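Local coordinates for 5-formyltetrahydrofolate cyclo-ligase family protein (Bacillus anthracis, PDB 2JCB) that probably catalyses the ATP- and magnesium-dependent cyclisation of 5-formyltetrahydrofolate to 5,10-methenyltetrahydrofolate, an entry step into the one-carbon folate pool, at residues A[11-16]-A[142-147]; A[18-23]-A[170-175]; A[82-87]-A[149-154]. All coordinates share one frame; numbering follows the deposited sequence.

Interaction 1: residues A[11-16]-A[142-147]; sequences EEKLRL and ERIGYG. With ADP (adenosine-5'-diphosphate), chain C; PO4 (phosphate ion), chain D.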
loop_
_atom_site.group_PDB
_atom_site.type_symbol
_atom_site.label_atom_id
_atom_site.label_comp_id
_atom_site.label_asym_id
_atom_site.label_seq_id
_atom_site.Cartn_x
_atom_site.Cartn_y
_atom_site.Cartn_z
ATOM N N GLU A 11 -16.267 -0.302 15.583
ATOM C CA GLU A 11 -16.779 1.049 15.364
ATOM C C GLU A 11 -15.673 2.099 15.330
ATOM O O GLU A 11 -15.683 2.968 14.467
ATOM C CB GLU A 11 -17.913 1.397 16.336
ATOM C CG GLU A 11 -19.288 1.031 15.745
ATOM C CD GLU A 11 -20.361 0.696 16.774
ATOM O OE1 GLU A 11 -20.433 1.347 17.852
ATOM O OE2 GLU A 11 -21.172 -0.225 16.497
ATOM N N GLU A 12 -14.686 1.982 16.213
ATOM C CA GLU A 12 -13.494 2.846 16.143
ATOM C C GLU A 12 -12.701 2.744 14.823
ATOM O O GLU A 12 -12.240 3.758 14.314
ATOM C CB GLU A 12 -12.607 2.607 17.367
ATOM C CG GLU A 12 -11.332 3.481 17.488
ATOM C CD GLU A 12 -10.722 3.383 18.894
ATOM O OE1 GLU A 12 -11.444 2.954 19.837
ATOM O OE2 GLU A 12 -9.540 3.738 19.077
ATOM N N LYS A 13 -12.564 1.534 14.286
ATOM C CA LYS A 13 -11.925 1.305 12.992
ATOM C C LYS A 13 -12.676 1.961 11.839
ATOM O O LYS A 13 -12.059 2.577 10.968
ATOM C CB LYS A 13 -11.805 -0.193 12.744
ATOM C CG LYS A 13 -10.455 -0.797 13.139
ATOM C CD LYS A 13 -10.295 -2.227 12.557
ATOM C CE LYS A 13 -9.170 -2.975 13.262
ATOM N NZ LYS A 13 -8.694 -4.148 12.509
ATOM N N LEU A 14 -14.005 1.805 11.827
ATOM C CA LEU A 14 -14.837 2.412 10.786
ATOM C C LEU A 14 -14.777 3.921 10.900
ATOM O O LEU A 14 -14.610 4.592 9.909
ATOM C CB LEU A 14 -16.303 1.998 10.943
ATOM C CG LEU A 14 -16.726 0.572 10.622
ATOM C CD1 LEU A 14 -18.263 0.524 10.550
ATOM C CD2 LEU A 14 -16.028 0.073 9.342
ATOM N N ARG A 15 -14.962 4.427 12.112
ATOM C CA ARG A 15 -14.806 5.852 12.435
ATOM C C ARG A 15 -13.471 6.443 11.967
ATOM O O ARG A 15 -13.430 7.533 11.373
ATOM C CB ARG A 15 -14.989 6.058 13.953
ATOM C CG ARG A 15 -15.262 7.488 14.443
ATOM C CD ARG A 15 -14.941 7.661 15.967
ATOM N NE ARG A 15 -13.479 7.570 16.142
ATOM C CZ ARG A 15 -12.645 8.605 16.280
ATOM N NH1 ARG A 15 -13.107 9.855 16.312
ATOM N NH2 ARG A 15 -11.333 8.383 16.398
ATOM N N LEU A 16 -12.368 5.742 12.219
ATOM C CA LEU A 16 -11.078 6.280 11.843
ATOM C C LEU A 16 -10.902 6.173 10.326
ATOM O O LEU A 16 -10.433 7.117 9.693
ATOM C CB LEU A 16 -9.921 5.585 12.570
ATOM C CG LEU A 16 -9.569 6.147 13.944
ATOM C CD1 LEU A 16 -8.673 5.159 14.696
ATOM C CD2 LEU A 16 -8.904 7.541 13.805
ATOM N N GLU A 142 1.543 0.114 12.996
ATOM C CA GLU A 142 0.169 -0.447 13.005
ATOM C C GLU A 142 -0.594 0.211 11.889
ATOM O O GLU A 142 -0.230 1.289 11.427
ATOM C CB GLU A 142 -0.528 -0.235 14.339
ATOM C CG GLU A 142 0.285 -0.907 15.446
ATOM C CD GLU A 142 0.090 -0.279 16.799
ATOM O OE1 GLU A 142 -0.058 0.955 16.875
ATOM O OE2 GLU A 142 0.104 -1.016 17.808
ATOM N N ARG A 143 -1.602 -0.494 11.404
ATOM C CA ARG A 143 -2.197 -0.175 10.112
ATOM C C ARG A 143 -3.694 -0.487 10.077
ATOM O O ARG A 143 -4.143 -1.535 10.554
ATOM C CB ARG A 143 -1.444 -0.880 8.975
ATOM C CG ARG A 143 -2.155 -0.789 7.672
ATOM C CD ARG A 143 -1.375 -1.524 6.573
ATOM N NE ARG A 143 -2.245 -1.637 5.432
ATOM C CZ ARG A 143 -3.174 -2.579 5.231
ATOM N NH1 ARG A 143 -3.929 -2.477 4.140
ATOM N NH2 ARG A 143 -3.398 -3.554 6.104
ATOM N N ILE A 144 -4.467 0.500 9.649
ATOM C CA ILE A 144 -5.854 0.283 9.218
ATOM C C ILE A 144 -5.888 0.413 7.688
ATOM O O ILE A 144 -5.385 1.402 7.135
ATOM C CB ILE A 144 -6.834 1.338 9.825
ATOM C CG1 ILE A 144 -6.947 1.206 11.342
ATOM C CG2 ILE A 144 -8.259 1.116 9.237
ATOM C CD1 ILE A 144 -7.637 2.370 11.990
ATOM N N GLY A 145 -6.474 -0.586 7.025
ATOM C CA GLY A 145 -6.659 -0.527 5.575
ATOM C C GLY A 145 -8.116 -0.168 5.270
ATOM O O GLY A 145 -8.774 0.565 6.021
ATOM N N TYR A 146 -8.624 -0.743 4.180
ATOM C CA TYR A 146 -9.952 -0.400 3.630
ATOM C C TYR A 146 -11.081 -1.278 4.075
ATOM O O TYR A 146 -12.252 -0.991 3.793
ATOM C CB TYR A 146 -9.876 -0.373 2.075
ATOM C CG TYR A 146 -9.100 0.806 1.626
ATOM C CD1 TYR A 146 -9.683 2.072 1.565
ATOM C CD2 TYR A 146 -7.755 0.677 1.355
ATOM C CE1 TYR A 146 -8.928 3.169 1.190
ATOM C CE2 TYR A 146 -6.989 1.763 0.996
ATOM C CZ TYR A 146 -7.583 2.994 0.917
ATOM O OH TYR A 146 -6.768 4.045 0.547
ATOM N N GLY A 147 -10.757 -2.326 4.828
ATOM C CA GLY A 147 -11.760 -3.169 5.417
ATOM C C GLY A 147 -11.799 -4.610 4.951
ATOM O O GLY A 147 -12.494 -5.428 5.571
HETATM P PB ADP C . -8.246 -3.793 7.351
HETATM O O1B ADP C . -8.388 -3.829 5.833
HETATM O O2B ADP C . -8.323 -2.404 7.867
HETATM O O3B ADP C . -7.030 -4.620 7.709
HETATM P PA ADP C . -9.722 -5.495 9.214
HETATM O O1A ADP C . -8.493 -5.514 10.085
HETATM O O2A ADP C . -10.968 -5.177 9.875
HETATM O O3A ADP C . -9.546 -4.545 7.910
HETATM O "O5'" ADP C . -9.917 -6.990 8.628
HETATM C "C5'" ADP C . -11.157 -7.216 7.924
HETATM C "C4'" ADP C . -11.635 -8.636 8.102
HETATM O "O4'" ADP C . -10.576 -9.502 7.724
HETATM C "C3'" ADP C . -11.951 -8.891 9.572
HETATM O "O3'" ADP C . -13.290 -9.340 9.634
HETATM C "C2'" ADP C . -10.963 -9.958 9.998
HETATM O "O2'" ADP C . -11.590 -10.997 10.694
HETATM C "C1'" ADP C . -10.421 -10.529 8.700
HETATM N N9 ADP C . -9.013 -10.997 8.781
HETATM C C8 ADP C . -7.918 -10.213 8.791
HETATM N N7 ADP C . -6.795 -10.969 8.827
HETATM C C5 ADP C . -7.144 -12.257 8.845
HETATM C C6 ADP C . -6.424 -13.559 8.856
HETATM N N6 ADP C . -5.078 -13.612 8.885
HETATM N N1 ADP C . -7.152 -14.675 8.791
HETATM C C2 ADP C . -8.500 -14.646 8.774
HETATM N N3 ADP C . -9.212 -13.502 8.739
HETATM C C4 ADP C . -8.610 -12.284 8.759
HETATM P P PO4 D . -6.540 -4.221 2.802
HETATM O O1 PO4 D . -5.463 -4.926 3.332
HETATM O O2 PO4 D . -7.190 -3.220 3.718
HETATM O O3 PO4 D . -6.090 -3.417 1.547
HETATM O O4 PO4 D . -7.701 -5.138 2.433
HETATM O O HOH W 1 -7.165 -2.982 10.382
#

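Interaction 2: residues A[18-23]-A[170-175]; sequences KQIIEH and QMVEHI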
loop_
_atom_site.group_PDB
_atom_site.type_symbol
_atom_site.label_atom_id
_atom_site.label_comp_id
_atom_site.label_asym_id
_atom_site.label_seq_id
_atom_site.Cartn_x
_atom_site.Cartn_y
_atom_site.Cartn_z
ATOM N N LYS A 18 -13.309 6.100 8.004
ATOM C CA LYS A 18 -14.184 7.174 7.482
ATOM C C LYS A 18 -13.524 8.575 7.546
ATOM O O LYS A 18 -13.422 9.275 6.526
ATOM C CB LYS A 18 -15.536 7.150 8.222
ATOM C CG LYS A 18 -16.697 7.984 7.637
ATOM C CD LYS A 18 -17.957 7.947 8.539
ATOM C CE LYS A 18 -19.052 8.949 8.096
ATOM N NZ LYS A 18 -19.927 9.450 9.219
ATOM N N GLN A 19 -13.051 8.943 8.732
ATOM C CA GLN A 19 -12.448 10.269 8.968
ATOM C C GLN A 19 -11.229 10.572 8.102
ATOM O O GLN A 19 -11.106 11.671 7.552
ATOM C CB GLN A 19 -12.195 10.476 10.483
ATOM C CG GLN A 19 -11.106 11.498 10.873
ATOM C CD GLN A 19 -10.705 11.387 12.348
ATOM O OE1 GLN A 19 -9.582 10.998 12.692
ATOM N NE2 GLN A 19 -11.633 11.718 13.213
ATOM N N ILE A 20 -10.308 9.605 7.968
ATOM C CA ILE A 20 -9.103 9.794 7.188
ATOM C C ILE A 20 -9.394 9.816 5.683
ATOM O O ILE A 20 -8.832 10.627 4.975
ATOM C CB ILE A 20 -8.011 8.737 7.529
ATOM C CG1 ILE A 20 -7.501 8.864 8.958
ATOM C CG2 ILE A 20 -6.833 8.951 6.681
ATOM C CD1 ILE A 20 -6.824 10.185 9.193
ATOM N N ILE A 21 -10.287 8.951 5.223
ATOM C CA ILE A 21 -10.751 8.940 3.821
ATOM C C ILE A 21 -11.393 10.265 3.406
ATOM O O ILE A 21 -11.133 10.785 2.340
ATOM C CB ILE A 21 -11.646 7.678 3.520
ATOM C CG1 ILE A 21 -10.742 6.435 3.527
ATOM C CG2 ILE A 21 -12.399 7.826 2.125
ATOM C CD1 ILE A 21 -11.440 5.069 3.368
ATOM N N GLU A 22 -12.199 10.820 4.294
ATOM C CA GLU A 22 -12.859 12.127 4.121
ATOM C C GLU A 22 -11.801 13.212 4.000
ATOM O O GLU A 22 -11.886 14.077 3.131
ATOM C CB GLU A 22 -13.766 12.423 5.304
ATOM C CG GLU A 22 -14.502 13.733 5.232
ATOM C CD GLU A 22 -15.627 13.807 6.255
ATOM O OE1 GLU A 22 -15.550 13.067 7.269
ATOM O OE2 GLU A 22 -16.582 14.594 6.054
ATOM N N HIS A 23 -10.789 13.140 4.859
ATOM C CA HIS A 23 -9.699 14.088 4.828
ATOM C C HIS A 23 -8.951 13.944 3.488
ATOM O O HIS A 23 -8.659 14.937 2.842
ATOM C CB HIS A 23 -8.777 13.873 6.032
ATOM C CG HIS A 23 -7.770 14.965 6.235
ATOM N ND1 HIS A 23 -7.063 15.535 5.195
ATOM C CD2 HIS A 23 -7.345 15.586 7.362
ATOM C CE1 HIS A 23 -6.265 16.474 5.670
ATOM N NE2 HIS A 23 -6.407 16.518 6.983
ATOM N N GLN A 170 -2.348 10.924 7.714
ATOM C CA GLN A 170 -2.764 9.536 7.875
ATOM C C GLN A 170 -2.158 8.911 9.098
ATOM O O GLN A 170 -2.580 7.829 9.511
ATOM C CB GLN A 170 -2.335 8.734 6.648
ATOM C CG GLN A 170 -3.133 9.034 5.392
ATOM C CD GLN A 170 -2.600 8.249 4.191
ATOM O OE1 GLN A 170 -1.905 8.765 3.339
ATOM N NE2 GLN A 170 -3.013 6.974 4.112
ATOM N N MET A 171 -1.182 9.598 9.700
ATOM C CA MET A 171 -0.629 9.160 10.998
ATOM C C MET A 171 -1.544 9.486 12.160
ATOM O O MET A 171 -2.024 10.636 12.329
ATOM C CB MET A 171 0.771 9.767 11.213
ATOM C CG MET A 171 1.768 9.471 10.109
ATOM S SD MET A 171 2.046 7.705 9.825
ATOM C CE MET A 171 2.294 7.020 11.475
ATOM N N VAL A 172 -1.834 8.471 12.974
ATOM C CA VAL A 172 -2.710 8.690 14.138
ATOM C C VAL A 172 -2.095 8.175 15.431
ATOM O O VAL A 172 -1.181 7.376 15.430
ATOM C CB VAL A 172 -4.169 8.136 13.962
ATOM C CG1 VAL A 172 -4.839 8.686 12.689
ATOM C CG2 VAL A 172 -4.178 6.619 13.980
ATOM N N GLU A 173 -2.625 8.643 16.553
ATOM C CA GLU A 173 -2.033 8.324 17.830
ATOM C C GLU A 173 -2.254 6.875 18.238
ATOM O O GLU A 173 -1.374 6.233 18.825
ATOM C CB GLU A 173 -2.617 9.256 18.871
ATOM C CG GLU A 173 -1.987 10.632 18.848
ATOM C CD GLU A 173 -0.547 10.580 19.290
ATOM O OE1 GLU A 173 -0.303 10.067 20.407
ATOM O OE2 GLU A 173 0.336 11.015 18.508
ATOM N N HIS A 174 -3.420 6.351 17.890
ATOM C CA HIS A 174 -3.846 5.033 18.351
ATOM C C HIS A 174 -4.750 4.380 17.311
ATOM O O HIS A 174 -5.620 5.036 16.720
ATOM C CB HIS A 174 -4.559 5.172 19.721
ATOM C CG HIS A 174 -5.261 3.936 20.184
ATOM N ND1 HIS A 174 -6.535 3.599 19.769
ATOM C CD2 HIS A 174 -4.884 2.970 21.057
ATOM C CE1 HIS A 174 -6.907 2.475 20.359
ATOM N NE2 HIS A 174 -5.927 2.074 21.148
ATOM N N ILE A 175 -4.509 3.091 17.086
ATOM C CA ILE A 175 -5.352 2.232 16.277
ATOM C C ILE A 175 -5.697 1.041 17.148
ATOM O O ILE A 175 -4.825 0.537 17.868
ATOM C CB ILE A 175 -4.582 1.780 14.991
ATOM C CG1 ILE A 175 -4.435 2.940 14.011
ATOM C CG2 ILE A 175 -5.279 0.581 14.318
ATOM C CD1 ILE A 175 -3.701 2.521 12.749
#

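Interaction 3: residues A[82-87]-A[149-154]; sequences VVPKCN and GYYDRY. With MG (magnesium ion), chain E; ADP (adenosine-5'-diphosphate), chain C; PO4 (phosphate ion), chain D.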
loop_
_atom_site.group_PDB
_atom_site.type_symbol
_atom_site.label_atom_id
_atom_site.label_comp_id
_atom_site.label_asym_id
_atom_site.label_seq_id
_atom_site.Cartn_x
_atom_site.Cartn_y
_atom_site.Cartn_z
ATOM N N VAL A 82 5.348 -6.016 -9.666
ATOM C CA VAL A 82 4.167 -6.911 -9.445
ATOM C C VAL A 82 3.032 -6.175 -8.732
ATOM O O VAL A 82 3.244 -5.463 -7.741
ATOM C CB VAL A 82 4.509 -8.294 -8.794
ATOM C CG1 VAL A 82 5.551 -9.022 -9.611
ATOM C CG2 VAL A 82 4.967 -8.138 -7.353
ATOM N N VAL A 83 1.801 -6.395 -9.215
ATOM C CA VAL A 83 0.602 -5.733 -8.667
ATOM C C VAL A 83 -0.470 -6.814 -8.359
ATOM O O VAL A 83 -0.474 -7.870 -9.021
ATOM C CB VAL A 83 0.055 -4.730 -9.710
ATOM C CG1 VAL A 83 1.047 -3.560 -9.874
ATOM C CG2 VAL A 83 -0.084 -5.419 -11.114
ATOM N N PRO A 84 -1.319 -6.570 -7.351
ATOM C CA PRO A 84 -2.204 -7.664 -6.937
ATOM C C PRO A 84 -3.506 -7.784 -7.721
ATOM O O PRO A 84 -4.124 -6.794 -8.086
ATOM C CB PRO A 84 -2.525 -7.321 -5.476
ATOM C CG PRO A 84 -2.441 -5.828 -5.423
ATOM C CD PRO A 84 -1.474 -5.377 -6.479
ATOM N N LYS A 85 -3.917 -9.033 -7.908
ATOM C CA LYS A 85 -5.285 -9.370 -8.273
ATOM C C LYS A 85 -5.931 -10.008 -7.034
ATOM O O LYS A 85 -5.482 -11.054 -6.546
ATOM C CB LYS A 85 -5.333 -10.316 -9.482
ATOM C CG LYS A 85 -6.782 -10.683 -9.882
ATOM C CD LYS A 85 -6.897 -11.263 -11.284
ATOM C CE LYS A 85 -8.379 -11.595 -11.648
ATOM N NZ LYS A 85 -9.313 -10.395 -11.744
ATOM N N CYS A 86 -7.015 -9.407 -6.565
ATOM C CA CYS A 86 -7.680 -9.887 -5.368
ATOM C C CYS A 86 -8.732 -10.916 -5.695
ATOM O O CYS A 86 -9.491 -10.778 -6.664
ATOM C CB CYS A 86 -8.306 -8.729 -4.585
ATOM S SG CYS A 86 -7.124 -7.539 -4.002
ATOM N N ASN A 87 -8.741 -11.980 -4.915
ATOM C CA ASN A 87 -9.831 -12.931 -4.982
ATOM C C ASN A 87 -10.749 -12.648 -3.783
ATOM O O ASN A 87 -10.390 -12.872 -2.624
ATOM C CB ASN A 87 -9.289 -14.365 -5.018
ATOM C CG ASN A 87 -10.393 -15.417 -5.091
ATOM O OD1 ASN A 87 -11.529 -15.182 -4.678
ATOM N ND2 ASN A 87 -10.049 -16.602 -5.586
ATOM N N GLY A 149 -9.141 -6.749 4.735
ATOM C CA GLY A 149 -8.187 -7.565 5.453
ATOM C C GLY A 149 -7.280 -8.337 4.519
ATOM O O GLY A 149 -6.734 -9.359 4.890
ATOM N N TYR A 150 -7.138 -7.866 3.294
ATOM C CA TYR A 150 -6.243 -8.536 2.339
ATOM C C TYR A 150 -4.764 -8.580 2.764
ATOM O O TYR A 150 -4.119 -9.638 2.714
ATOM C CB TYR A 150 -6.301 -7.881 0.946
ATOM C CG TYR A 150 -7.532 -8.268 0.162
ATOM C CD1 TYR A 150 -7.591 -9.478 -0.538
ATOM C CD2 TYR A 150 -8.610 -7.385 0.082
ATOM C CE1 TYR A 150 -8.681 -9.803 -1.308
ATOM C CE2 TYR A 150 -9.744 -7.720 -0.656
ATOM C CZ TYR A 150 -9.758 -8.927 -1.363
ATOM O OH TYR A 150 -10.862 -9.268 -2.095
ATOM N N TYR A 151 -4.229 -7.437 3.152
ATOM C CA TYR A 151 -2.818 -7.408 3.553
ATOM C C TYR A 151 -2.579 -8.100 4.877
ATOM O O TYR A 151 -1.552 -8.753 5.037
ATOM C CB TYR A 151 -2.207 -6.001 3.497
ATOM C CG TYR A 151 -1.852 -5.623 2.061
ATOM C CD1 TYR A 151 -2.831 -5.157 1.175
ATOM C CD2 TYR A 151 -0.563 -5.856 1.550
ATOM C CE1 TYR A 151 -2.486 -4.862 -0.184
ATOM C CE2 TYR A 151 -0.204 -5.556 0.209
ATOM C CZ TYR A 151 -1.194 -5.062 -0.637
ATOM O OH TYR A 151 -0.893 -4.769 -1.914
ATOM N N ASP A 152 -3.551 -8.013 5.808
ATOM C CA ASP A 152 -3.428 -8.723 7.057
ATOM C C ASP A 152 -3.206 -10.226 6.789
ATOM O O ASP A 152 -2.377 -10.836 7.445
ATOM C CB ASP A 152 -4.668 -8.498 7.923
ATOM C CG ASP A 152 -4.636 -7.156 8.646
ATOM O OD1 ASP A 152 -3.541 -6.540 8.781
ATOM O OD2 ASP A 152 -5.697 -6.686 9.089
ATOM N N ARG A 153 -3.922 -10.790 5.793
ATOM C CA ARG A 153 -3.827 -12.205 5.481
ATOM C C ARG A 153 -2.527 -12.491 4.740
ATOM O O ARG A 153 -1.834 -13.462 5.018
ATOM C CB ARG A 153 -5.032 -12.639 4.647
ATOM C CG ARG A 153 -6.332 -12.622 5.412
ATOM C CD ARG A 153 -7.446 -13.047 4.476
ATOM N NE ARG A 153 -8.729 -13.316 5.113
ATOM C CZ ARG A 153 -9.569 -12.361 5.495
ATOM N NH1 ARG A 153 -10.748 -12.695 5.998
ATOM N NH2 ARG A 153 -9.221 -11.076 5.353
ATOM N N TYR A 154 -2.235 -11.652 3.759
ATOM C CA TYR A 154 -1.055 -11.819 2.910
ATOM C C TYR A 154 0.250 -11.706 3.707
ATOM O O TYR A 154 1.155 -12.507 3.525
ATOM C CB TYR A 154 -1.047 -10.758 1.818
ATOM C CG TYR A 154 0.141 -10.866 0.918
ATOM C CD1 TYR A 154 0.162 -11.802 -0.115
ATOM C CD2 TYR A 154 1.251 -10.039 1.080
ATOM C CE1 TYR A 154 1.226 -11.926 -0.943
ATOM C CE2 TYR A 154 2.366 -10.163 0.240
ATOM C CZ TYR A 154 2.337 -11.109 -0.773
ATOM O OH TYR A 154 3.380 -11.244 -1.644
HETATM MG MG MG E . -6.489 -5.055 9.726
HETATM P PB ADP C . -8.246 -3.793 7.351
HETATM O O1B ADP C . -8.388 -3.829 5.833
HETATM O O2B ADP C . -8.323 -2.404 7.867
HETATM O O3B ADP C . -7.030 -4.620 7.709
HETATM P PA ADP C . -9.722 -5.495 9.214
HETATM O O1A ADP C . -8.493 -5.514 10.085
HETATM O O2A ADP C . -10.968 -5.177 9.875
HETATM O O3A ADP C . -9.546 -4.545 7.910
HETATM O "O5'" ADP C . -9.917 -6.990 8.628
HETATM C "C5'" ADP C . -11.157 -7.216 7.924
HETATM C "C4'" ADP C . -11.635 -8.636 8.102
HETATM O "O4'" ADP C . -10.576 -9.502 7.724
HETATM C "C3'" ADP C . -11.951 -8.891 9.572
HETATM O "O3'" ADP C . -13.290 -9.340 9.634
HETATM C "C2'" ADP C . -10.963 -9.958 9.998
HETATM O "O2'" ADP C . -11.590 -10.997 10.694
HETATM C "C1'" ADP C . -10.421 -10.529 8.700
HETATM N N9 ADP C . -9.013 -10.997 8.781
HETATM C C8 ADP C . -7.918 -10.213 8.791
HETATM N N7 ADP C . -6.795 -10.969 8.827
HETATM C C5 ADP C . -7.144 -12.257 8.845
HETATM C C6 ADP C . -6.424 -13.559 8.856
HETATM N N6 ADP C . -5.078 -13.612 8.885
HETATM N N1 ADP C . -7.152 -14.675 8.791
HETATM C C2 ADP C . -8.500 -14.646 8.774
HETATM N N3 ADP C . -9.212 -13.502 8.739
HETATM C C4 ADP C . -8.610 -12.284 8.759
HETATM P P PO4 D . -6.540 -4.221 2.802
HETATM O O1 PO4 D . -5.463 -4.926 3.332
HETATM O O2 PO4 D . -7.190 -3.220 3.718
HETATM O O3 PO4 D . -6.090 -3.417 1.547
HETATM O O4 PO4 D . -7.701 -5.138 2.433
HETATM O O HOH W 2 -4.565 -4.181 9.580
HETATM O O HOH W 1 -7.165 -2.982 10.382
#

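Interaction 1: residues A[11-16]-A[142-147]
I144 reaches from its short strand to the flank of helix 6-26, where it meets L16 and K13. Its CB branches two ways. CG2 lies 3.8 Å from ADP O2B, while CG1, anti to the carbonyl carbon (chi1 -66°), carries CD1 to the helix, 4.0 Å from both L16 CB and L16 CD1. The two side chains cross at about a right angle, and K13 CG brushes the same CD1. A branched isoleucine suits this place because one arm packs on the helix while the other lies beside a beta-phosphate oxygen. The K13 chain, extended beyond CG, carries NZ past the apolar contact to ADP O1A (2.8 Å); NZ also hydrogen-bonds to water 1, a magnesium ligand within hydrogen-bonding distance of ADP O2B, and forms salt bridges with D181 and E178. Beyond I144 backbone amides take over: G145 N donates to ADP O2B (2.7 Å), G147 N to ADP O1B, and Y146 N to a phosphate ion, probably from the crystallisation medium. G145, with no side chain, lets this ion lie close to its CA. On the other side of I144, R143 NH1 reaches PO4 O1 (3.0 Å, 159°). Amides of a glycine-rich loop, joined by a helix lysine, make this a nucleotide phosphate-binding site.

Interaction 2: residues A[18-23]-A[170-175]
Helix 18-23 presents one flank to the irregular segment 170-175, and I20 and Q170 have the nearest CA atoms across the contact, 6.4 Å apart. The contact is helix-on-loop packing: the N-terminal helix 6-26 is laid against the connection between strands 161-165 and 186-189 of the central mixed sheet. I20 carries it. Its two branches part at CB, and each finds a different neighbour. CG2, anti to the backbone N, rests 3.9 Å from the CG of Q170, so the isoleucine meets the aliphatic part of the glutamine rather than its amide. CG1 leaves beside the backbone N, and a second turn in the same sense (chi2 -63°) swings CD1 towards V172. Two beta-branched residues, both directing their CB atoms across the interface, give a small, rather loose apolar contact, and V135 packs against I20 as well. Glutamine suits position 170 because it has two jobs: its CG methylene supplies an apolar surface for the helix, while the amide, carried onward by an extended chain, is held by the backbone. OE1 accepts from Y167 N, and NE2 donates to V135 O, which satisfies both ends of a buried polar group. Nearby, the ring of H23 stacks on that of F169. On the valine side, the meeting is between I20 CD1 and V172 CG1, at 4.3 Å.

Interaction 3: residues A[82-87]-A[149-154]
Strand 82-87 and helix 150-154 run nearly perpendicular, at 99°, with their axes 11.2 Å apart at closest approach, a separation spanned mainly by the tyrosines Y150 and Y151. C86 and Y150 make the main bridge. The thiol sulfur sits over the middle of the tyrosine ring, C86 SG lying 3.9 Å from the Y150 centroid and 11° off the ring normal, a sulfur-aromatic contact. C86 CB approaches the phenol end, 3.5 Å from Y150 CE1. Cysteine suits the place because its short side chain ends in a polarisable sulfur that can sit over the ring face. N87 O lies instead at the edge of this ring. Alongside, P84 CG touches Y151 OH, the two side chains crossing at about a right angle.

The same turn of helix handles the ligands. Y150 N and Y151 N, at the start of the helix, donate to O4 and O1 of the phosphate ion, the latter bond being nearly straight (168°) at 2.8 Å. G149, the N-cap, has a positive phi that glycine adopts readily, and lacks a side chain where the ribose passes close by. D152 OD2 binds magnesium at 1.9 Å, alongside D181, ADP O3B and O1A, and waters 1 and 2; OD1 is fixed by water 2 and K182 N. R153 lays its guanidinium roughly parallel over one face of the adenine, its CZ 3.4 Å from ADP C4.

Strand 80-87 lies between strands 92-98 and 54-56 in the mixed sheet, and Y151 and Y154 of the helix also pack on strand 92-98, while Y151 and D152 touch R143 of strand 143-144.

How the interactions relate
Along the chain the segments run 11-16, 18-23, 82-87, 142-147, 149-154, 170-175; interactions 1 and 2 therefore cross, and interaction 3 falls within the span of interaction 2. Interactions 1 and 2, centres about 8 Å apart, use successive parts of helix 6-26: 11-16 meets strand 143-144 at the start of the phosphate-binding loop, 18-23 the loop at 170-175. I144 and I175 also touch. Interaction 3 lies about 17 Å centre to centre from interaction 1 and 22 Å from interaction 2. Yet interactions 1 and 3 converge on ADP, the phosphate ion and water 1, because strand 143-144 leads through the glycine-rich loop into helix 150-154. Interaction 2 is packing away from that site.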